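Local coordinates for Alr4995 protein (Nostoc sp., PDB 6LRF) that acts as a bifunctional arginine dihydrolase and ornithine cyclodeaminase, probably turning arginine into ornithine with release of ammonia and then ornithine into proline, at residues Tyr386-Arg391 with Leu438-Ile443; Gln395-Glu400 with Asn415-Gln420; Ala407-Gln412 with Glu431-Asp436. All coordinates share one frame; numbering follows the deposited sequence.

The three contacts lie in one seven-stranded mixed sheet, within the first C-terminal region of the ArgZ-like family, with centres 10 to 13 Å apart. Along the chain, interaction 1 spans the others: its strand 388-392 comes first and its strand 440-442 last. Interactions 2 and 3 interleave between these ends, because strand 407-413 follows 395-400, and 416-422 precedes 432-435. Strand 388-392 pairs with 395-400, and 407-413 with 416-422, which ties the three together through backbone bonds. The sheet also curls upon itself: V390 of interaction 1 packs against I410 and I434 of interaction 3, making one compact beta module with a shared apolar interior.

Interaction 1 (Tyr386-Arg391 with Leu438-Ile443); sequences YPTEVR and LGIRTI
R441 and E389 form a salt bridge across an antiparallel hydrogen-bonded pair. Both NE and NH1 of R441 converge on a single carboxylate oxygen, with NE 2.8 Å and NH1 2.9 Å from E389 OE1, which lies in the guanidinium plane. The carboxylate is turned 43° from that plane. R441 has CG between its backbone N and carbonyl carbon (chi1 67°), and its chain runs extended to set the guanidinium edge beside the acid. A leucine here would probably leave the E389 carboxylate without its positive mate and W396 without its cation-pi partner. The same two residues exchange backbone bonds, E389 N to R441 O at 2.8 Å and R441 N to E389 O at 3.0 Å. Further along, P387 O accepts I443 N and T442 OG1 from opposite faces of its plane; P387, lacking an N-H, pairs through its carbonyl. At the other end G439, whose positive phi suits glycine, offers its O to R391 N at 2.9 Å. I443 lays CG1 against P387 CB (3.5 Å), while its CD1 and CG2 cross the E389 side chain at about a right angle. T388 CG2 meets I440 CG2 at 3.8 Å on the side away from the ion pair. The chemistry is two-sided: charge pairing on the E389 face, methyl contacts on the T388 and V390 face, which points to the interior of the curled sheet.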
loop_
_atom_site.group_PDB
_atom_site.type_symbol
_atom_site.label_atom_id
_atom_site.label_comp_id
_atom_site.label_asym_id
_atom_site.label_seq_id
_atom_site.Cartn_x
_atom_site.Cartn_y
_atom_site.Cartn_z
ATOM N N TYR B 386 26.768 15.108 -11.424
ATOM C CA TYR B 386 27.447 16.220 -10.748
ATOM C C TYR B 386 28.477 16.925 -11.603
ATOM O O TYR B 386 29.097 16.291 -12.461
ATOM C CB TYR B 386 28.105 15.714 -9.465
ATOM C CG TYR B 386 27.082 15.222 -8.494
ATOM C CD1 TYR B 386 26.245 16.119 -7.838
ATOM C CD2 TYR B 386 26.920 13.862 -8.256
ATOM C CE1 TYR B 386 25.283 15.680 -6.959
ATOM C CE2 TYR B 386 25.961 13.410 -7.373
ATOM C CZ TYR B 386 25.145 14.325 -6.725
ATOM O OH TYR B 386 24.179 13.880 -5.844
ATOM N N PRO B 387 28.679 18.242 -11.365
ATOM C CA PRO B 387 29.683 19.023 -12.101
ATOM C C PRO B 387 31.059 18.404 -11.923
ATOM O O PRO B 387 31.449 18.098 -10.795
ATOM C CB PRO B 387 29.623 20.415 -11.451
ATOM C CG PRO B 387 28.356 20.451 -10.700
ATOM C CD PRO B 387 28.058 19.037 -10.290
ATOM N N THR B 388 31.765 18.233 -13.036
ATOM C CA THR B 388 32.922 17.356 -13.109
ATOM C C THR B 388 34.043 18.059 -13.859
ATOM O O THR B 388 33.785 18.758 -14.840
ATOM C CB THR B 388 32.554 16.021 -13.815
ATOM O OG1 THR B 388 31.541 15.334 -13.064
ATOM C CG2 THR B 388 33.777 15.096 -13.984
ATOM N N GLU B 389 35.278 17.898 -13.380
ATOM C CA GLU B 389 36.463 18.383 -14.093
ATOM C C GLU B 389 37.381 17.202 -14.412
ATOM O O GLU B 389 37.432 16.235 -13.648
ATOM C CB GLU B 389 37.211 19.436 -13.266
ATOM C CG GLU B 389 36.570 20.823 -13.245
ATOM C CD GLU B 389 37.214 21.786 -12.228
ATOM O OE1 GLU B 389 38.119 21.371 -11.470
ATOM O OE2 GLU B 389 36.809 22.968 -12.183
ATOM N N VAL B 390 38.085 17.270 -15.545
ATOM C CA VAL B 390 39.046 16.233 -15.932
ATOM C C VAL B 390 40.419 16.844 -16.285
ATOM O O VAL B 390 40.495 17.966 -16.784
ATOM C CB VAL B 390 38.513 15.406 -17.116
ATOM C CG1 VAL B 390 37.185 14.744 -16.738
ATOM C CG2 VAL B 390 38.286 16.291 -18.321
ATOM N N ARG B 391 41.501 16.113 -16.014
ATOM C CA ARG B 391 42.860 16.656 -16.174
ATOM C C ARG B 391 43.471 16.193 -17.495
ATOM O O ARG B 391 43.707 14.999 -17.697
ATOM C CB ARG B 391 43.755 16.239 -15.004
ATOM C CG ARG B 391 44.996 17.135 -14.754
ATOM C CD ARG B 391 45.753 16.611 -13.530
ATOM N NE ARG B 391 46.964 17.356 -13.181
ATOM C CZ ARG B 391 48.200 16.980 -13.514
ATOM N NH1 ARG B 391 48.396 15.889 -14.239
ATOM N NH2 ARG B 391 49.245 17.703 -13.137
ATOM N N LEU B 438 41.652 7.952 -13.218
ATOM C CA LEU B 438 42.604 9.023 -12.942
ATOM C C LEU B 438 42.165 10.359 -13.530
ATOM O O LEU B 438 41.449 10.401 -14.527
ATOM C CB LEU B 438 43.986 8.664 -13.498
ATOM C CG LEU B 438 44.663 7.442 -12.889
ATOM C CD1 LEU B 438 45.953 7.138 -13.645
ATOM C CD2 LEU B 438 44.931 7.717 -11.428
ATOM N N GLY B 439 42.595 11.445 -12.899
ATOM C CA GLY B 439 42.417 12.772 -13.449
ATOM C C GLY B 439 40.967 13.182 -13.575
ATOM O O GLY B 439 40.577 13.823 -14.548
ATOM N N ILE B 440 40.165 12.800 -12.587
ATOM C CA ILE B 440 38.752 13.174 -12.549
ATOM C C ILE B 440 38.402 13.655 -11.152
ATOM O O ILE B 440 38.717 12.996 -10.164
ATOM C CB ILE B 440 37.841 11.994 -12.931
ATOM C CG1 ILE B 440 38.268 11.394 -14.267
ATOM C CG2 ILE B 440 36.356 12.443 -12.990
ATOM C CD1 ILE B 440 37.925 9.933 -14.441
ATOM N N ARG B 441 37.756 14.806 -11.057
ATOM C CA ARG B 441 37.263 15.254 -9.762
ATOM C C ARG B 441 35.888 15.887 -9.929
ATOM O O ARG B 441 35.522 16.341 -11.017
ATOM C CB ARG B 441 38.238 16.239 -9.113
ATOM C CG ARG B 441 38.371 17.566 -9.846
ATOM C CD ARG B 441 39.533 18.354 -9.263
ATOM N NE ARG B 441 39.673 19.675 -9.874
ATOM C CZ ARG B 441 40.742 20.457 -9.726
ATOM N NH1 ARG B 441 40.784 21.641 -10.313
ATOM N NH2 ARG B 441 41.765 20.049 -8.993
ATOM N N THR B 442 35.121 15.890 -8.849
ATOM C CA THR B 442 33.829 16.553 -8.843
ATOM C C THR B 442 34.008 17.980 -8.329
ATOM O O THR B 442 34.996 18.279 -7.663
ATOM C CB THR B 442 32.824 15.818 -7.955
ATOM O OG1 THR B 442 31.514 16.326 -8.201
ATOM C CG2 THR B 442 33.169 16.041 -6.491
ATOM N N ILE B 443 33.067 18.869 -8.634
ATOM C CA ILE B 443 33.115 20.191 -8.034
ATOM C C ILE B 443 31.753 20.538 -7.459
ATOM O O ILE B 443 31.228 21.621 -7.683
ATOM C CB ILE B 443 33.590 21.276 -9.041
ATOM C CG1 ILE B 443 32.936 21.094 -10.418
ATOM C CG2 ILE B 443 35.106 21.228 -9.180
ATOM C CD1 ILE B 443 33.366 22.123 -11.454
#

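Interaction 2 (Gln395-Glu400 with Asn415-Gln420); sequences QWIKVE and NGLLAQ
I397 and V399 set their methyl groups against the small CB of A419, which lies between them. I397 brings CG2 to 4.0 Å from A419 CB, and V399 adds its CG2 at 4.1 Å from the same A419 CB. Alanine suits this place because its single methyl fits between two beta-branched neighbours on a strand that comes in at 45°; its other flank is met by I410 of strand 407-413. The second branch of I397 reaches further out, its CG1 4.2 Å from L417 CD1, so that the isoleucine bridges A419 and L417 where the strands splay apart. On the far side a different bump is met. L418 starts out pointing away, but with CG anti to its backbone N (chi1 175°) and a turn at chi2 it brings CD1 back to 3.4 Å from E400 OE1. The two side chains cross at about a right angle, and the methyl covers part of the carboxylate; E400 is an exposed residue, as suits its charge. Direct backbone pairing between the two segments is confined to one nearly straight bond, E400 N to A419 O, 2.8 Å. Where the strands begin to part, a water takes over: it accepts from A419 N at 3.0 Å and donates to K398 O. These segments therefore close by one direct bond and one bridging water, E400 going on to bond C421 of the same strand, while the I397, V399 and A419 patch, with L417 and L418 beside it, supplies much of the contact.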
loop_
_atom_site.group_PDB
_atom_site.type_symbol
_atom_site.label_atom_id
_atom_site.label_comp_id
_atom_site.label_asym_id
_atom_site.label_seq_id
_atom_site.Cartn_x
_atom_site.Cartn_y
_atom_site.Cartn_z
ATOM N N GLN B 395 46.211 20.068 -17.005
ATOM C CA GLN B 395 45.255 21.156 -16.892
ATOM C C GLN B 395 43.839 20.613 -16.603
ATOM O O GLN B 395 43.384 19.680 -17.271
ATOM C CB GLN B 395 45.300 21.982 -18.183
ATOM C CG GLN B 395 44.420 23.223 -18.244
ATOM C CD GLN B 395 44.679 24.055 -19.511
ATOM O OE1 GLN B 395 43.954 23.940 -20.509
ATOM N NE2 GLN B 395 45.715 24.903 -19.467
ATOM N N TRP B 396 43.166 21.175 -15.594
ATOM C CA TRP B 396 41.803 20.758 -15.238
ATOM C C TRP B 396 40.758 21.501 -16.070
ATOM O O TRP B 396 40.744 22.721 -16.115
ATOM C CB TRP B 396 41.529 20.970 -13.748
ATOM C CG TRP B 396 42.287 20.029 -12.872
ATOM C CD1 TRP B 396 43.470 20.274 -12.236
ATOM C CD2 TRP B 396 41.918 18.689 -12.531
ATOM N NE1 TRP B 396 43.861 19.167 -11.525
ATOM C CE2 TRP B 396 42.928 18.178 -11.692
ATOM C CE3 TRP B 396 40.829 17.867 -12.854
ATOM C CZ2 TRP B 396 42.877 16.894 -11.158
ATOM C CZ3 TRP B 396 40.784 16.582 -12.333
ATOM C CH2 TRP B 396 41.799 16.110 -11.492
ATOM N N ILE B 397 39.890 20.721 -16.715
ATOM C CA ILE B 397 38.925 21.175 -17.714
ATOM C C ILE B 397 37.500 20.818 -17.296
ATOM O O ILE B 397 37.230 19.662 -16.958
ATOM C CB ILE B 397 39.196 20.507 -19.089
ATOM C CG1 ILE B 397 40.643 20.734 -19.525
ATOM C CG2 ILE B 397 38.211 20.984 -20.125
ATOM C CD1 ILE B 397 41.046 22.192 -19.533
ATOM N N LYS B 398 36.584 21.781 -17.361
ATOM C CA LYS B 398 35.182 21.531 -17.001
ATOM C C LYS B 398 34.435 20.713 -18.067
ATOM O O LYS B 398 34.504 21.020 -19.258
ATOM C CB LYS B 398 34.469 22.867 -16.747
ATOM C CG LYS B 398 32.955 22.782 -16.601
ATOM C CD LYS B 398 32.505 22.507 -15.165
ATOM C CE LYS B 398 30.980 22.307 -15.097
ATOM N NZ LYS B 398 30.262 23.437 -14.426
ATOM N N VAL B 399 33.738 19.660 -17.641
ATOM C CA VAL B 399 32.965 18.830 -18.568
ATOM C C VAL B 399 31.620 19.514 -18.882
ATOM O O VAL B 399 30.913 19.943 -17.963
ATOM C CB VAL B 399 32.713 17.393 -17.996
ATOM C CG1 VAL B 399 31.881 16.545 -18.962
ATOM C CG2 VAL B 399 34.035 16.700 -17.650
ATOM N N GLU B 400 31.291 19.619 -20.174
ATOM C CA GLU B 400 30.046 20.228 -20.639
ATOM C C GLU B 400 28.949 19.192 -20.919
ATOM O O GLU B 400 29.241 18.009 -21.158
ATOM C CB GLU B 400 30.298 21.048 -21.905
ATOM C CG GLU B 400 31.112 22.304 -21.658
ATOM C CD GLU B 400 31.370 23.088 -22.934
ATOM O OE1 GLU B 400 30.766 22.748 -23.977
ATOM O OE2 GLU B 400 32.181 24.040 -22.887
ATOM N N ASN B 415 38.872 26.546 -30.394
ATOM C CA ASN B 415 38.635 27.337 -29.191
ATOM C C ASN B 415 39.140 26.637 -27.922
ATOM O O ASN B 415 38.690 26.941 -26.815
ATOM C CB ASN B 415 37.132 27.658 -29.063
ATOM C CG ASN B 415 36.679 28.700 -30.084
ATOM O OD1 ASN B 415 37.000 29.878 -29.941
ATOM N ND2 ASN B 415 35.971 28.264 -31.135
ATOM N N GLY B 416 40.070 25.701 -28.087
ATOM C CA GLY B 416 40.696 25.054 -26.945
ATOM C C GLY B 416 40.222 23.634 -26.712
ATOM O O GLY B 416 39.484 23.065 -27.515
ATOM N N LEU B 417 40.663 23.057 -25.598
ATOM C CA LEU B 417 40.247 21.722 -25.186
ATOM C C LEU B 417 38.773 21.675 -24.832
ATOM O O LEU B 417 38.291 22.503 -24.080
ATOM C CB LEU B 417 41.060 21.269 -23.977
ATOM C CG LEU B 417 42.427 20.672 -24.250
ATOM C CD1 LEU B 417 43.171 20.553 -22.934
ATOM C CD2 LEU B 417 42.263 19.316 -24.914
ATOM N N LEU B 418 38.063 20.698 -25.369
ATOM C CA LEU B 418 36.663 20.532 -25.035
ATOM C C LEU B 418 36.396 19.162 -24.408
ATOM O O LEU B 418 36.764 18.126 -24.977
ATOM C CB LEU B 418 35.805 20.714 -26.284
ATOM C CG LEU B 418 34.319 20.457 -26.084
ATOM C CD1 LEU B 418 33.719 21.458 -25.078
ATOM C CD2 LEU B 418 33.636 20.535 -27.435
ATOM N N ALA B 419 35.774 19.166 -23.227
ATOM C CA ALA B 419 35.364 17.926 -22.564
ATOM C C ALA B 419 33.843 17.868 -22.552
ATOM O O ALA B 419 33.184 18.771 -22.045
ATOM C CB ALA B 419 35.923 17.843 -21.150
ATOM N N GLN B 420 33.301 16.807 -23.134
ATOM C CA GLN B 420 31.868 16.675 -23.379
ATOM C C GLN B 420 31.315 15.349 -22.888
ATOM O O GLN B 420 31.747 14.289 -23.318
ATOM C CB GLN B 420 31.571 16.752 -24.876
ATOM C CG GLN B 420 31.023 18.035 -25.406
ATOM C CD GLN B 420 30.901 17.973 -26.921
ATOM O OE1 GLN B 420 31.795 17.466 -27.608
ATOM N NE2 GLN B 420 29.786 18.462 -27.446
HETATM O O HOH W 1 35.348 21.606 -21.571
#

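Interaction 3 (Ala407-Gln412 with Glu431-Asp436); sequences AIAITQ and EQVIVD
I408 and I410 exchange backbone bonds with I434 and Q432 along two antiparallel strands whose short axes approach to 4.7 Å at 133°, well off straight antiparallel. I434 N donates to I408 O at 3.1 Å, nearly along its C=O axis, and I410 N donates to Q432 O at 2.8 Å. Between these bonds A409 faces V433 as a non-hydrogen-bonded pair. At the I408 end the strands have diverged, and a water completes the ladder by accepting from I408 N and donating to I434 O, both at 2.8 Å. The side chains divide between the two faces. I434 carries the first: its CD1 lies 3.8 Å from I408 CG2, while its CG1 meets I410 CG1 at 4.1 Å. All three isoleucines hold CG1 anti to the carbonyl carbon (chi1 -63° in I434), which brings their ends into the same apolar layer, where L367 and V390 also pack. Branched aliphatic residues suit this buried, strand-bound place. The opposite face carries A407, A409 and V433, with the E431 carboxylate at its margin. A407 CB touches V433 CG1 at 4.0 Å, and A409 CB comes within 3.9 Å of E431 OE2. The acid's other oxygen, OE1, forms a salt bridge with K422, so the charge is matched close to an otherwise apolar patch. Strand 407-413 also pairs antiparallel with 416-422 on its other edge, and I434 and I410 reach V390, whose strand lies four and three places away in the sheet order, consistent with a strongly curled sheet whose one face closes round an apolar core.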
loop_
_atom_site.group_PDB
_atom_site.type_symbol
_atom_site.label_atom_id
_atom_site.label_comp_id
_atom_site.label_asym_id
_atom_site.label_seq_id
_atom_site.Cartn_x
_atom_site.Cartn_y
_atom_site.Cartn_z
ATOM N N ALA B 407 29.585 8.823 -21.358
ATOM C CA ALA B 407 31.034 8.812 -21.390
ATOM C C ALA B 407 31.526 10.249 -21.522
ATOM O O ALA B 407 30.771 11.146 -21.885
ATOM C CB ALA B 407 31.546 7.949 -22.544
ATOM N N ILE B 408 32.794 10.482 -21.226
ATOM C CA ILE B 408 33.327 11.830 -21.378
ATOM C C ILE B 408 34.305 11.854 -22.544
ATOM O O ILE B 408 35.338 11.189 -22.513
ATOM C CB ILE B 408 34.003 12.304 -20.092
ATOM C CG1 ILE B 408 32.985 12.275 -18.942
ATOM C CG2 ILE B 408 34.571 13.710 -20.253
ATOM C CD1 ILE B 408 33.552 12.773 -17.629
ATOM N N ALA B 409 33.954 12.605 -23.586
ATOM C CA ALA B 409 34.778 12.702 -24.783
ATOM C C ALA B 409 35.610 13.981 -24.724
ATOM O O ALA B 409 35.144 15.023 -24.277
ATOM C CB ALA B 409 33.906 12.676 -26.043
ATOM N N ILE B 410 36.856 13.883 -25.161
ATOM C CA ILE B 410 37.800 14.985 -25.096
ATOM C C ILE B 410 38.219 15.284 -26.510
ATOM O O ILE B 410 38.601 14.374 -27.252
ATOM C CB ILE B 410 39.074 14.649 -24.265
ATOM C CG1 ILE B 410 38.704 14.109 -22.887
ATOM C CG2 ILE B 410 39.985 15.883 -24.138
ATOM C CD1 ILE B 410 37.919 15.112 -22.048
ATOM N N THR B 411 38.161 16.551 -26.888
ATOM C CA THR B 411 38.648 16.929 -28.198
ATOM C C THR B 411 39.371 18.291 -28.163
ATOM O O THR B 411 39.109 19.143 -27.300
ATOM C CB THR B 411 37.485 16.919 -29.229
ATOM O OG1 THR B 411 37.974 17.336 -30.510
ATOM C CG2 THR B 411 36.370 17.828 -28.796
ATOM N N GLN B 412 40.336 18.456 -29.065
ATOM C CA GLN B 412 41.017 19.735 -29.248
ATOM C C GLN B 412 40.259 20.496 -30.347
ATOM O O GLN B 412 40.006 19.956 -31.415
ATOM C CB GLN B 412 42.502 19.530 -29.616
ATOM C CG GLN B 412 43.313 20.818 -29.786
ATOM C CD GLN B 412 43.558 21.571 -28.470
ATOM O OE1 GLN B 412 43.936 20.983 -27.453
ATOM N NE2 GLN B 412 43.347 22.882 -28.496
ATOM N N GLU B 431 36.837 9.697 -31.694
ATOM C CA GLU B 431 36.785 10.509 -30.476
ATOM C C GLU B 431 37.598 9.861 -29.359
ATOM O O GLU B 431 37.635 8.634 -29.234
ATOM C CB GLU B 431 35.341 10.728 -30.013
ATOM C CG GLU B 431 34.506 11.575 -30.956
ATOM C CD GLU B 431 33.190 12.039 -30.327
ATOM O OE1 GLU B 431 32.210 11.253 -30.334
ATOM O OE2 GLU B 431 33.129 13.192 -29.843
ATOM N N GLN B 432 38.255 10.695 -28.563
ATOM C CA GLN B 432 38.989 10.241 -27.385
ATOM C C GLN B 432 38.073 10.229 -26.159
ATOM O O GLN B 432 37.408 11.216 -25.860
ATOM C CB GLN B 432 40.200 11.139 -27.129
ATOM C CG GLN B 432 41.254 11.076 -28.223
ATOM C CD GLN B 432 41.950 9.733 -28.272
ATOM O OE1 GLN B 432 42.317 9.172 -27.236
ATOM N NE2 GLN B 432 42.135 9.203 -29.481
ATOM N N VAL B 433 38.056 9.107 -25.456
ATOM C CA VAL B 433 37.163 8.923 -24.335
ATOM C C VAL B 433 37.949 8.548 -23.070
ATOM O O VAL B 433 38.850 7.718 -23.112
ATOM C CB VAL B 433 36.093 7.845 -24.668
ATOM C CG1 VAL B 433 35.407 7.348 -23.409
ATOM C CG2 VAL B 433 35.056 8.423 -25.658
ATOM N N ILE B 434 37.611 9.189 -21.951
ATOM C CA ILE B 434 38.218 8.888 -20.661
ATOM C C ILE B 434 37.918 7.467 -20.204
ATOM O O ILE B 434 36.754 7.022 -20.202
ATOM C CB ILE B 434 37.739 9.898 -19.604
ATOM C CG1 ILE B 434 38.213 11.287 -20.021
ATOM C CG2 ILE B 434 38.239 9.520 -18.206
ATOM C CD1 ILE B 434 37.910 12.334 -19.050
ATOM N N VAL B 435 38.986 6.744 -19.861
ATOM C CA VAL B 435 38.899 5.394 -19.301
ATOM C C VAL B 435 39.607 5.424 -17.957
ATOM O O VAL B 435 40.300 6.399 -17.646
ATOM C CB VAL B 435 39.543 4.321 -20.199
ATOM C CG1 VAL B 435 38.856 4.267 -21.559
ATOM C CG2 VAL B 435 41.035 4.591 -20.356
ATOM N N ASP B 436 39.437 4.366 -17.171
ATOM C CA ASP B 436 40.021 4.297 -15.830
ATOM C C ASP B 436 39.445 5.414 -14.948
ATOM O O ASP B 436 38.350 5.920 -15.215
ATOM C CB ASP B 436 41.554 4.375 -15.899
ATOM C CG ASP B 436 42.241 3.640 -14.744
ATOM O OD1 ASP B 436 42.161 4.118 -13.585
ATOM O OD2 ASP B 436 42.878 2.594 -15.001
HETATM O O HOH W 2 34.228 8.274 -20.237
#